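Local coordinates for uncharacterized protein (Alicyclobacillus acidocaldarius subsp. acidocaldarius, PDB 3RAG) that is of unknown function but carries a von Willebrand factor A-type domain that holds a sodium ion in the crystal, at residues A[10-15]-A[85-90]; A[44-49]-A[148-153]; A[78-83]-A[158-163]; A[136-141]-A[219-224]; A[189-192]-A[196-199]. All coordinates share one frame; numbering follows the deposited sequence.

Contact 1. Residues A[10-15]-A[85-90]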
# COMPACT_ATOMS: atom_id res chain seq x y z
N ILE A 10 -10.28 -4.63 1.72
CA ILE A 10 -8.85 -4.76 1.45
C ILE A 10 -8.11 -3.64 2.21
O ILE A 10 -8.58 -2.51 2.24
CB ILE A 10 -8.57 -4.66 -0.06
CG1 ILE A 10 -9.17 -5.88 -0.78
CG2 ILE A 10 -7.06 -4.59 -0.33
CD1 ILE A 10 -8.39 -7.20 -0.58
N ARG A 11 -6.99 -3.99 2.85
CA ARG A 11 -6.22 -3.03 3.64
C ARG A 11 -4.75 -3.09 3.23
O ARG A 11 -4.12 -4.14 3.35
CB ARG A 11 -6.35 -3.39 5.12
CG ARG A 11 -7.78 -3.26 5.62
CD ARG A 11 -7.89 -3.65 7.10
NE ARG A 11 -9.27 -3.43 7.55
CZ ARG A 11 -10.20 -4.38 7.51
NH1 ARG A 11 -9.89 -5.58 7.08
NH2 ARG A 11 -11.44 -4.12 7.92
N GLN A 12 -4.22 -1.98 2.74
CA GLN A 12 -2.87 -2.00 2.20
C GLN A 12 -2.10 -0.79 2.65
O GLN A 12 -2.67 0.27 2.87
CB GLN A 12 -2.89 -2.03 0.67
CG GLN A 12 -3.36 -3.39 0.10
CD GLN A 12 -3.20 -3.46 -1.41
OE1 GLN A 12 -2.71 -2.52 -2.05
NE2 GLN A 12 -3.63 -4.58 -2.00
N ILE A 13 -0.80 -0.98 2.80
CA ILE A 13 0.12 0.12 3.06
C ILE A 13 1.06 0.14 1.87
O ILE A 13 1.66 -0.89 1.53
CB ILE A 13 0.94 -0.15 4.34
CG1 ILE A 13 0.02 -0.21 5.58
CG2 ILE A 13 2.05 0.91 4.48
CD1 ILE A 13 0.72 -0.74 6.87
N LEU A 14 1.19 1.29 1.21
CA LEU A 14 2.09 1.39 0.07
C LEU A 14 3.23 2.33 0.44
O LEU A 14 3.03 3.52 0.64
CB LEU A 14 1.33 1.94 -1.15
CG LEU A 14 2.24 2.32 -2.33
CD1 LEU A 14 2.92 1.06 -2.89
CD2 LEU A 14 1.43 3.01 -3.43
N VAL A 15 4.44 1.80 0.53
CA VAL A 15 5.58 2.62 0.89
C VAL A 15 6.30 3.03 -0.40
O VAL A 15 6.63 2.17 -1.21
CB VAL A 15 6.57 1.83 1.76
CG1 VAL A 15 7.79 2.70 2.11
CG2 VAL A 15 5.85 1.33 3.04
N MSE A 85 -0.56 -0.93 -10.83
CA MSE A 85 -0.44 -2.36 -11.08
C MSE A 85 -0.30 -3.16 -9.80
O MSE A 85 -0.92 -4.22 -9.65
CB MSE A 85 0.76 -2.69 -12.00
CG MSE A 85 1.05 -4.20 -12.19
SE MSE A 85 2.08 -5.07 -10.95
CE MSE A 85 3.69 -4.33 -11.24
N MSE A 86 0.55 -2.70 -8.88
CA MSE A 86 0.83 -3.50 -7.70
C MSE A 86 -0.41 -3.59 -6.83
O MSE A 86 -0.70 -4.66 -6.27
CB MSE A 86 1.99 -2.92 -6.86
CG MSE A 86 3.37 -2.99 -7.51
SE MSE A 86 4.60 -1.96 -6.58
CE MSE A 86 3.69 -1.44 -5.26
N THR A 87 -1.11 -2.47 -6.71
CA THR A 87 -2.29 -2.40 -5.83
C THR A 87 -3.33 -3.38 -6.36
O THR A 87 -3.85 -4.21 -5.61
CB THR A 87 -2.85 -0.97 -5.76
OG1 THR A 87 -1.85 -0.10 -5.22
CG2 THR A 87 -4.10 -0.89 -4.86
N HIS A 88 -3.59 -3.32 -7.66
CA HIS A 88 -4.53 -4.28 -8.25
C HIS A 88 -4.08 -5.75 -8.19
O HIS A 88 -4.87 -6.64 -7.85
CB HIS A 88 -4.92 -3.86 -9.68
CG HIS A 88 -5.87 -2.71 -9.71
ND1 HIS A 88 -7.19 -2.82 -9.32
CD2 HIS A 88 -5.70 -1.41 -10.07
CE1 HIS A 88 -7.79 -1.64 -9.44
NE2 HIS A 88 -6.90 -0.77 -9.90
N GLN A 89 -2.81 -6.01 -8.48
CA GLN A 89 -2.37 -7.39 -8.47
C GLN A 89 -2.39 -8.01 -7.07
O GLN A 89 -2.79 -9.15 -6.91
CB GLN A 89 -1.01 -7.52 -9.16
CG GLN A 89 -0.49 -8.91 -9.30
CD GLN A 89 0.75 -8.96 -10.18
OE1 GLN A 89 1.00 -8.04 -10.98
NE2 GLN A 89 1.54 -10.02 -10.03
N THR A 90 -1.96 -7.26 -6.05
CA THR A 90 -2.00 -7.80 -4.69
C THR A 90 -3.45 -7.89 -4.15
O THR A 90 -3.78 -8.84 -3.44
CB THR A 90 -1.09 -6.99 -3.68
OG1 THR A 90 -1.46 -5.60 -3.68
CG2 THR A 90 0.40 -7.11 -4.06
O HOH W 1 -0.66 -0.86 -2.61

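Contact 2. Residues A[44-49]-A[148-153]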
# COMPACT_ATOMS: atom_id res chain seq x y z
N ILE A 44 7.52 0.47 -3.25
CA ILE A 44 8.15 0.93 -4.48
C ILE A 44 9.46 1.62 -4.13
O ILE A 44 9.48 2.61 -3.39
CB ILE A 44 7.24 1.93 -5.24
CG1 ILE A 44 5.99 1.21 -5.75
CG2 ILE A 44 8.02 2.61 -6.37
CD1 ILE A 44 4.93 2.15 -6.39
N GLY A 45 10.55 1.08 -4.67
CA GLY A 45 11.86 1.72 -4.53
C GLY A 45 12.10 2.55 -5.79
O GLY A 45 11.71 2.15 -6.88
N ILE A 46 12.74 3.70 -5.65
CA ILE A 46 12.92 4.59 -6.78
C ILE A 46 14.36 4.56 -7.28
O ILE A 46 15.31 4.73 -6.50
CB ILE A 46 12.55 6.06 -6.41
CG1 ILE A 46 11.11 6.14 -5.86
CG2 ILE A 46 12.71 6.96 -7.64
CD1 ILE A 46 10.78 7.54 -5.27
N VAL A 47 14.54 4.32 -8.57
CA VAL A 47 15.85 4.46 -9.20
C VAL A 47 16.12 5.96 -9.45
O VAL A 47 15.43 6.60 -10.25
CB VAL A 47 15.91 3.74 -10.55
CG1 VAL A 47 17.31 3.89 -11.21
CG2 VAL A 47 15.49 2.25 -10.42
N GLY A 48 17.11 6.52 -8.76
CA GLY A 48 17.53 7.91 -8.95
C GLY A 48 18.69 8.01 -9.93
O GLY A 48 18.65 7.38 -10.99
N ARG A 49 19.70 8.81 -9.60
CA ARG A 49 20.89 8.97 -10.45
C ARG A 49 22.14 9.18 -9.59
O ARG A 49 22.04 9.41 -8.39
CB ARG A 49 20.71 10.16 -11.40
CG ARG A 49 19.47 10.09 -12.30
CD ARG A 49 19.55 8.96 -13.33
NE ARG A 49 20.83 8.95 -14.04
CZ ARG A 49 21.06 9.55 -15.20
NH1 ARG A 49 20.10 10.22 -15.82
NH2 ARG A 49 22.27 9.48 -15.75
N ARG A 148 14.34 15.05 -2.37
CA ARG A 148 13.90 16.40 -2.77
C ARG A 148 13.52 16.46 -4.25
O ARG A 148 12.49 17.04 -4.61
CB ARG A 148 14.98 17.45 -2.45
CG ARG A 148 14.45 18.89 -2.53
CD ARG A 148 15.44 19.87 -1.88
NE ARG A 148 15.48 19.71 -0.42
CZ ARG A 148 16.57 19.38 0.27
NH1 ARG A 148 17.73 19.18 -0.35
NH2 ARG A 148 16.50 19.26 1.59
N ASP A 149 14.31 15.84 -5.10
CA ASP A 149 14.04 15.94 -6.53
C ASP A 149 13.05 14.91 -7.05
O ASP A 149 12.70 14.93 -8.22
CB ASP A 149 15.32 15.82 -7.32
CG ASP A 149 16.15 17.06 -7.25
OD1 ASP A 149 15.59 18.19 -7.12
OD2 ASP A 149 17.38 16.90 -7.32
N LYS A 150 12.63 13.99 -6.19
CA LYS A 150 11.69 12.95 -6.60
C LYS A 150 10.30 13.35 -6.16
O LYS A 150 9.32 12.88 -6.71
CB LYS A 150 12.07 11.62 -5.97
CG LYS A 150 13.48 11.17 -6.43
CD LYS A 150 14.06 10.06 -5.57
CE LYS A 150 15.52 9.80 -5.96
NZ LYS A 150 16.49 10.13 -4.87
N ILE A 151 10.23 14.23 -5.17
CA ILE A 151 8.94 14.60 -4.57
C ILE A 151 7.90 15.15 -5.57
O ILE A 151 6.74 14.73 -5.53
CB ILE A 151 9.11 15.54 -3.33
CG1 ILE A 151 9.52 14.71 -2.10
CG2 ILE A 151 7.78 16.27 -3.01
CD1 ILE A 151 9.95 15.61 -0.89
N PRO A 152 8.30 16.04 -6.49
CA PRO A 152 7.25 16.50 -7.40
C PRO A 152 6.62 15.37 -8.22
O PRO A 152 5.41 15.37 -8.44
CB PRO A 152 7.98 17.52 -8.30
CG PRO A 152 9.09 18.07 -7.37
CD PRO A 152 9.55 16.81 -6.64
N THR A 153 7.42 14.41 -8.64
CA THR A 153 6.88 13.29 -9.43
C THR A 153 6.00 12.42 -8.56
O THR A 153 4.95 11.95 -8.98
CB THR A 153 8.03 12.48 -10.05
OG1 THR A 153 8.71 13.34 -10.96
CG2 THR A 153 7.49 11.23 -10.82
O HOH W 2 19.05 9.88 -6.76

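Contact 3. Residues A[78-83]-A[158-163]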
# COMPACT_ATOMS: atom_id res chain seq x y z
N ASP A 78 7.83 6.07 -13.88
CA ASP A 78 6.99 4.87 -13.84
C ASP A 78 6.31 4.60 -12.52
O ASP A 78 5.60 3.60 -12.38
CB ASP A 78 7.81 3.66 -14.28
CG ASP A 78 8.25 3.79 -15.73
OD1 ASP A 78 9.40 3.44 -16.07
OD2 ASP A 78 7.43 4.28 -16.52
N ILE A 79 6.49 5.48 -11.55
CA ILE A 79 5.90 5.23 -10.24
C ILE A 79 4.39 5.09 -10.28
O ILE A 79 3.82 4.21 -9.65
CB ILE A 79 6.31 6.31 -9.21
CG1 ILE A 79 7.81 6.23 -8.97
CG2 ILE A 79 5.48 6.18 -7.91
CD1 ILE A 79 8.37 7.46 -8.19
N SER A 80 3.72 5.96 -11.02
CA SER A 80 2.27 5.95 -11.04
C SER A 80 1.69 4.63 -11.58
O SER A 80 0.89 3.94 -10.92
CB SER A 80 1.76 7.14 -11.87
OG SER A 80 0.36 7.15 -11.90
N ALA A 81 2.09 4.27 -12.79
CA ALA A 81 1.66 3.02 -13.38
C ALA A 81 2.02 1.82 -12.50
O ALA A 81 1.24 0.87 -12.36
CB ALA A 81 2.27 2.87 -14.78
N THR A 82 3.20 1.87 -11.89
CA THR A 82 3.64 0.76 -11.06
C THR A 82 2.77 0.60 -9.81
O THR A 82 2.40 -0.52 -9.45
CB THR A 82 5.11 0.95 -10.67
OG1 THR A 82 5.90 0.94 -11.86
CG2 THR A 82 5.58 -0.17 -9.76
N ALA A 83 2.47 1.73 -9.16
CA ALA A 83 1.61 1.73 -7.97
C ALA A 83 0.22 1.16 -8.29
O ALA A 83 -0.32 0.37 -7.54
CB ALA A 83 1.48 3.15 -7.40
N VAL A 158 0.84 9.99 -6.74
CA VAL A 158 -0.11 9.67 -5.70
C VAL A 158 -1.50 10.19 -6.06
O VAL A 158 -2.51 9.52 -5.86
CB VAL A 158 0.35 10.23 -4.35
CG1 VAL A 158 -0.74 10.09 -3.31
CG2 VAL A 158 1.63 9.48 -3.91
N ARG A 159 -1.54 11.39 -6.61
CA ARG A 159 -2.79 11.94 -7.10
C ARG A 159 -3.38 11.02 -8.17
O ARG A 159 -4.57 10.69 -8.13
CB ARG A 159 -2.57 13.36 -7.65
CG ARG A 159 -3.82 13.96 -8.31
CD ARG A 159 -3.51 15.29 -8.98
NE ARG A 159 -4.71 15.86 -9.58
CZ ARG A 159 -5.11 15.63 -10.83
NH1 ARG A 159 -4.40 14.82 -11.61
NH2 ARG A 159 -6.22 16.19 -11.29
N ASP A 160 -2.55 10.59 -9.11
CA ASP A 160 -3.02 9.72 -10.20
C ASP A 160 -3.50 8.36 -9.68
O ASP A 160 -4.46 7.79 -10.21
CB ASP A 160 -1.91 9.51 -11.22
CG ASP A 160 -1.68 10.72 -12.08
OD1 ASP A 160 -2.45 11.70 -11.97
OD2 ASP A 160 -0.73 10.69 -12.89
N LEU A 161 -2.83 7.85 -8.66
CA LEU A 161 -3.22 6.56 -8.10
C LEU A 161 -4.62 6.66 -7.54
O LEU A 161 -5.48 5.82 -7.83
CB LEU A 161 -2.23 6.12 -7.01
CG LEU A 161 -2.55 4.87 -6.18
CD1 LEU A 161 -2.63 3.62 -7.07
CD2 LEU A 161 -1.44 4.69 -5.13
N ALA A 162 -4.86 7.69 -6.74
CA ALA A 162 -6.15 7.85 -6.12
C ALA A 162 -7.22 8.06 -7.17
O ALA A 162 -8.33 7.53 -7.06
CB ALA A 162 -6.13 9.03 -5.11
N LEU A 163 -6.91 8.85 -8.20
CA LEU A 163 -7.89 9.09 -9.24
C LEU A 163 -8.24 7.79 -9.96
O LEU A 163 -9.41 7.53 -10.26
CB LEU A 163 -7.41 10.16 -10.23
CG LEU A 163 -7.36 11.58 -9.66
CD1 LEU A 163 -6.88 12.55 -10.72
CD2 LEU A 163 -8.70 12.02 -9.10

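Contact 4. Residues A[136-141]-A[219-224]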
# COMPACT_ATOMS: atom_id res chain seq x y z
N HIS A 136 -9.01 0.17 1.70
CA HIS A 136 -8.44 1.13 2.65
C HIS A 136 -6.93 1.12 2.42
O HIS A 136 -6.32 0.08 2.51
CB HIS A 136 -8.72 0.72 4.09
CG HIS A 136 -10.17 0.73 4.45
ND1 HIS A 136 -10.64 0.22 5.64
CD2 HIS A 136 -11.25 1.18 3.77
CE1 HIS A 136 -11.95 0.36 5.68
NE2 HIS A 136 -12.35 0.94 4.56
N LEU A 137 -6.36 2.28 2.14
CA LEU A 137 -4.98 2.36 1.66
C LEU A 137 -4.29 3.50 2.39
O LEU A 137 -4.80 4.63 2.42
CB LEU A 137 -4.99 2.69 0.16
CG LEU A 137 -3.64 3.00 -0.50
CD1 LEU A 137 -2.69 1.83 -0.43
CD2 LEU A 137 -3.79 3.47 -1.97
N VAL A 138 -3.13 3.22 2.98
CA VAL A 138 -2.31 4.30 3.49
C VAL A 138 -1.07 4.37 2.64
O VAL A 138 -0.34 3.37 2.49
CB VAL A 138 -1.87 4.06 4.95
CG1 VAL A 138 -0.99 5.21 5.41
CG2 VAL A 138 -3.12 3.96 5.85
N VAL A 139 -0.82 5.54 2.05
CA VAL A 139 0.39 5.73 1.25
C VAL A 139 1.43 6.40 2.16
O VAL A 139 1.14 7.48 2.71
CB VAL A 139 0.08 6.63 0.04
CG1 VAL A 139 1.34 6.84 -0.79
CG2 VAL A 139 -1.05 6.02 -0.83
N CYS A 140 2.59 5.76 2.36
CA CYS A 140 3.66 6.27 3.23
C CYS A 140 4.75 6.81 2.34
O CYS A 140 5.35 6.04 1.59
CB CYS A 140 4.30 5.17 4.09
SG CYS A 140 3.14 4.36 5.16
N LEU A 141 4.99 8.11 2.40
CA LEU A 141 5.91 8.77 1.49
C LEU A 141 7.18 9.20 2.22
O LEU A 141 7.14 10.01 3.17
CB LEU A 141 5.24 10.00 0.85
CG LEU A 141 3.94 9.70 0.11
CD1 LEU A 141 3.33 10.97 -0.47
CD2 LEU A 141 4.30 8.71 -1.04
N ASP A 219 4.30 1.33 11.10
CA ASP A 219 3.49 1.19 12.31
C ASP A 219 2.37 2.25 12.38
O ASP A 219 1.23 1.95 12.73
CB ASP A 219 4.38 1.33 13.55
CG ASP A 219 5.20 0.04 13.83
OD1 ASP A 219 4.68 -1.08 13.59
OD2 ASP A 219 6.34 0.18 14.30
N HIS A 220 2.70 3.48 12.04
CA HIS A 220 1.67 4.53 12.00
C HIS A 220 0.57 4.18 11.00
O HIS A 220 -0.62 4.27 11.29
CB HIS A 220 2.33 5.89 11.68
CG HIS A 220 1.39 7.06 11.80
ND1 HIS A 220 1.77 8.34 11.48
CD2 HIS A 220 0.09 7.13 12.18
CE1 HIS A 220 0.75 9.16 11.67
NE2 HIS A 220 -0.29 8.45 12.09
N ALA A 221 0.98 3.75 9.81
CA ALA A 221 0.02 3.35 8.78
C ALA A 221 -0.90 2.22 9.26
O ALA A 221 -2.11 2.27 9.05
CB ALA A 221 0.78 2.90 7.51
N ALA A 222 -0.33 1.22 9.92
CA ALA A 222 -1.15 0.10 10.37
C ALA A 222 -2.13 0.57 11.43
O ALA A 222 -3.29 0.15 11.45
CB ALA A 222 -0.27 -1.03 10.92
N ASP A 223 -1.66 1.45 12.31
CA ASP A 223 -2.52 2.06 13.33
C ASP A 223 -3.72 2.78 12.71
O ASP A 223 -4.85 2.65 13.19
CB ASP A 223 -1.74 3.07 14.21
CG ASP A 223 -0.95 2.39 15.32
OD1 ASP A 223 -0.93 1.14 15.36
OD2 ASP A 223 -0.34 3.10 16.14
N LEU A 224 -3.45 3.56 11.67
CA LEU A 224 -4.50 4.30 10.96
C LEU A 224 -5.53 3.35 10.37
O LEU A 224 -6.74 3.59 10.47
CB LEU A 224 -3.90 5.17 9.85
CG LEU A 224 -3.15 6.41 10.33
CD1 LEU A 224 -2.31 7.01 9.19
CD2 LEU A 224 -4.13 7.42 10.89

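Contact 5. Residues A[189-192]-A[196-199]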
# COMPACT_ATOMS: atom_id res chain seq x y z
N LEU A 189 1.09 13.13 9.57
CA LEU A 189 -0.13 12.78 8.87
C LEU A 189 -0.41 13.87 7.83
O LEU A 189 -0.68 15.02 8.18
CB LEU A 189 -1.30 12.69 9.85
CG LEU A 189 -2.65 12.33 9.20
CD1 LEU A 189 -2.63 10.90 8.70
CD2 LEU A 189 -3.79 12.55 10.20
N VAL A 190 -0.34 13.51 6.56
CA VAL A 190 -0.57 14.48 5.49
C VAL A 190 -2.07 14.70 5.24
O VAL A 190 -2.54 15.84 5.10
CB VAL A 190 0.16 14.05 4.18
CG1 VAL A 190 -0.10 15.06 3.06
CG2 VAL A 190 1.64 13.95 4.44
N GLN A 191 -2.82 13.60 5.19
CA GLN A 191 -4.26 13.72 5.18
C GLN A 191 -4.86 12.51 5.87
O GLN A 191 -4.31 11.42 5.79
CB GLN A 191 -4.80 13.82 3.77
CG GLN A 191 -4.67 12.50 2.96
CD GLN A 191 -5.46 12.56 1.66
OE1 GLN A 191 -6.35 11.73 1.40
NE2 GLN A 191 -5.15 13.56 0.85
N PRO A 192 -5.98 12.71 6.55
CA PRO A 192 -6.73 11.59 7.12
C PRO A 192 -7.41 10.85 5.99
O PRO A 192 -7.38 11.33 4.85
CB PRO A 192 -7.77 12.27 8.02
CG PRO A 192 -7.89 13.66 7.50
CD PRO A 192 -6.54 14.02 6.93
N GLU A 196 -10.57 11.18 -1.70
CA GLU A 196 -9.66 11.87 -2.61
C GLU A 196 -8.34 12.26 -1.96
O GLU A 196 -8.22 12.30 -0.74
CB GLU A 196 -10.32 13.12 -3.22
CG GLU A 196 -11.41 12.80 -4.22
CD GLU A 196 -11.62 13.91 -5.23
OE1 GLU A 196 -10.92 13.91 -6.27
OE2 GLU A 196 -12.47 14.79 -4.97
N VAL A 197 -7.35 12.53 -2.79
CA VAL A 197 -6.06 13.02 -2.33
C VAL A 197 -6.05 14.55 -2.40
O VAL A 197 -6.38 15.11 -3.44
CB VAL A 197 -4.93 12.45 -3.19
CG1 VAL A 197 -3.66 13.30 -3.04
CG2 VAL A 197 -4.68 11.02 -2.79
N ASN A 198 -5.71 15.19 -1.28
CA ASN A 198 -5.67 16.65 -1.17
C ASN A 198 -4.33 17.16 -1.70
O ASN A 198 -3.31 17.03 -1.03
CB ASN A 198 -5.81 17.03 0.31
CG ASN A 198 -5.80 18.54 0.55
OD1 ASN A 198 -5.25 19.31 -0.24
ND2 ASN A 198 -6.39 18.96 1.67
N VAL A 199 -4.31 17.72 -2.90
CA VAL A 199 -3.02 18.03 -3.50
C VAL A 199 -2.31 19.19 -2.81
O VAL A 199 -1.08 19.17 -2.70
CB VAL A 199 -3.05 18.18 -5.05
CG1 VAL A 199 -4.41 17.78 -5.62
CG2 VAL A 199 -2.65 19.57 -5.48

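Contact 1. Residues A[10-15]-A[85-90]
Q12 reaches from strand 10-15 to T87 and T90 on helix 85-90. Its CB and CG span the gap, stretched out straight because the second torsion is anti (chi2 -173°), and carry the amide to the helix. There OE1 rests on the methyl CG2 of T87 at 3.5 Å, while NE2 stands 2.9 Å from OG1 of T90, a hydroxyl hydrogen-bonded to OD1 of N42. A water donates to both sides, to OE1 of Q12 at 2.7 Å and to OG1 of T87 at 3.0 Å; the T87 hydroxyl is itself bonded to A83 O. With an alanine here the bridging water would probably lose its hold on the strand and a gap would open beside T90. Two residues along the strand, the contact turns apolar. The selenomethionine M86 is turned back about its CG-SE bond (chi3 5°), and its CE meets CD1 of L14 at 3.5 Å, the two side chains crossing at about a right angle. Strand and helix run roughly antiparallel, their axes 10.5 Å apart, with strand 10-17 between strands 40-46 and 135-142: a central strand covered by a helix, as in the Rossmann-like α/β sandwich of vWA domains.

Contact 2. Residues A[44-49]-A[148-153]
K150 leaves the backbone with CG anti to its carbonyl carbon (chi1 -61°), runs extended as far as CE, and then turns at its last torsion, chi4 115°, which swings NZ off the line of the chain. I46 presents both of its branches to it: CG2, anti to the backbone N, and CD1, at the end of the other branch, form an apolar patch against the lysine. CD of K150 lies on that patch, 4.0 Å from CG2 of I46 and 4.1 Å from its CD1, the two side chains sliding past each other in opposite directions. Further out, CE of K150 passes 4.1 Å from CA of G48. The closeness depends on glycine, since a side chain at this position would be crowded against CE.

The ammonium group is taken up by the metal site. It makes a salt bridge to D18 and a hydrogen bond to the backbone O of S146, and these two residues, together with S144, bind the sodium ion. The site recalls the metal-ion-dependent adhesion site (MIDAS) of vWA domains, in which two serines of a DxSxS sequence hold the ion; S144 and S146 would correspond to those serines. The K150 side chain comes within about 6 Å of the sodium, so its charge may temper that of the D18 carboxylate. A water accepts from NZ of K150 at 3.2 Å and from the backbone N of R49 at 3.1 Å, bridging the two segments.

Contact 3. Residues A[78-83]-A[158-163]
Two helices lying side by side on one face of the central sheet meet here, the first turn of helix 79-106 against the later half of helix 151-165, and S80 and A83 of one pack against D160 and L161 of the other. Small residues let the backbones come close: CA of S80 is 6.3 Å from CA of L161. The serine hydroxyl points across, OG being anti to its own backbone N, and settles against the methylene of D160 with OG of S80 3.3 Å from CB of D160. OG also has a weak hydrogen bond with NE2 of Q84. Deeper in, L161 straddles A83 with both methyls. Its CD2 touches CB of A83 at 4.0 Å, and CD1 of L161 lies against the backbone carbonyl of A83, 4.0 Å from C. D160 lies on the less buried side of the contact, where R159 adds a long salt bridge to it. Toward the sheet, I79 touches V154 and A157 of helix 151-165 as well as I46 of strand 40-46, while A83 rests on I44 and, on the far flank of helix 151-165, V158 and A162 pack on V197.

Contact 4. Residues A[136-141]-A[219-224]
A221 is the tight point, its methyl resting against both V138 and C140 of the strand. CB of A221 lies 3.6 Å from CG1 of V138 and equally 3.6 Å from SG of C140, so one methyl group meets two side chains that leave the same face of strand 136-141, two residues apart. CG1 of V138 gets there by standing anti to the backbone N (chi1 178°). The valine's other methyl, CG2, lies 3.8 Å from the carbonyl O of A221. The small alanine suits so close an approach: CA of V138 and CA of A221 are 5.9 Å apart, and the axes of the two segments 8.7 Å.

Packing slackens toward L224, whose CB stands 4.3 Å from CG2 of V138; this leucine is only partly buried and spreads onto L189 and F193 of the edge strand. The outer side of the helix is polar and more open to solvent. There D219 forms a salt bridge with R33, H220 hydrogen-bonds T187 through ND1, and D223 is exposed. At the start of the strand H136 meets H228, further along the helix, ring edge to face.

Strand and helix run nearly antiparallel, at 158°. Helix 214-232 lies on the face of the sheet turned away from helices 79-106 and 151-165 and belongs to the second helical layer of the three-layer α/β/α sandwich typical of vWA domains.

Contact 5. Residues A[189-192]-A[196-199]
The flat amide of Q191 reaches over to the backbone of E196, V197 and N198, and the two polar atoms at its end each meet a polar main-chain atom. As modelled, OE1 of Q191 is 2.9 Å from O of E196 and NE2 of Q191 is 2.7 Å from N of N198. That pairs like with like, so the amide is probably turned over; once turned back, both pairs may be hydrogen bonds. The side chain starts from between its backbone N and carbonyl carbon (chi1 70°) and then runs extended. Its root lies in a classic beta bulge, where V190 and Q191 both face V176 of the neighbouring antiparallel strand. Beyond the bulge the chain leaves edge strand 188-194 and doubles back past the glutamine. A leucine in its place is likely to leave E196 O and N198 N facing hydrocarbon, and the loop less firmly tied to the strand. Q191 is buried, whereas N198 is exposed and serves as N-cap of helix 199-205, its OD1 taking the backbone N of A201. Of the N198 side chain, CB comes nearest Q191. V197 packs on L202 of the helix that follows, and E196 forms a salt bridge with K166.

How the contacts relate
Contacts 1, 3 and 4 make a section through the sandwich: helices 79-106 and 151-165 on one face of the sheet, helix 214-232 on the other. Strands 10-17 and 135-142 are neighbours, so contacts 1 and 4, centres 12 Å apart, are joined by probable backbone hydrogen bonds. L14 of contact 1 packs on L161 and A83 of contact 3, the contact centres about 11 Å apart. Contact 2, its centre about 17 Å from the chain centre, marks the metal-binding end; contact 5 lies at edge strand 188-194, their centres about 20 Å apart. Along the chain contacts 1, 2 and 3 interlock, their segments alternating, whereas contact 5 falls between the segments of contact 4; early and late sequence thus build one domain.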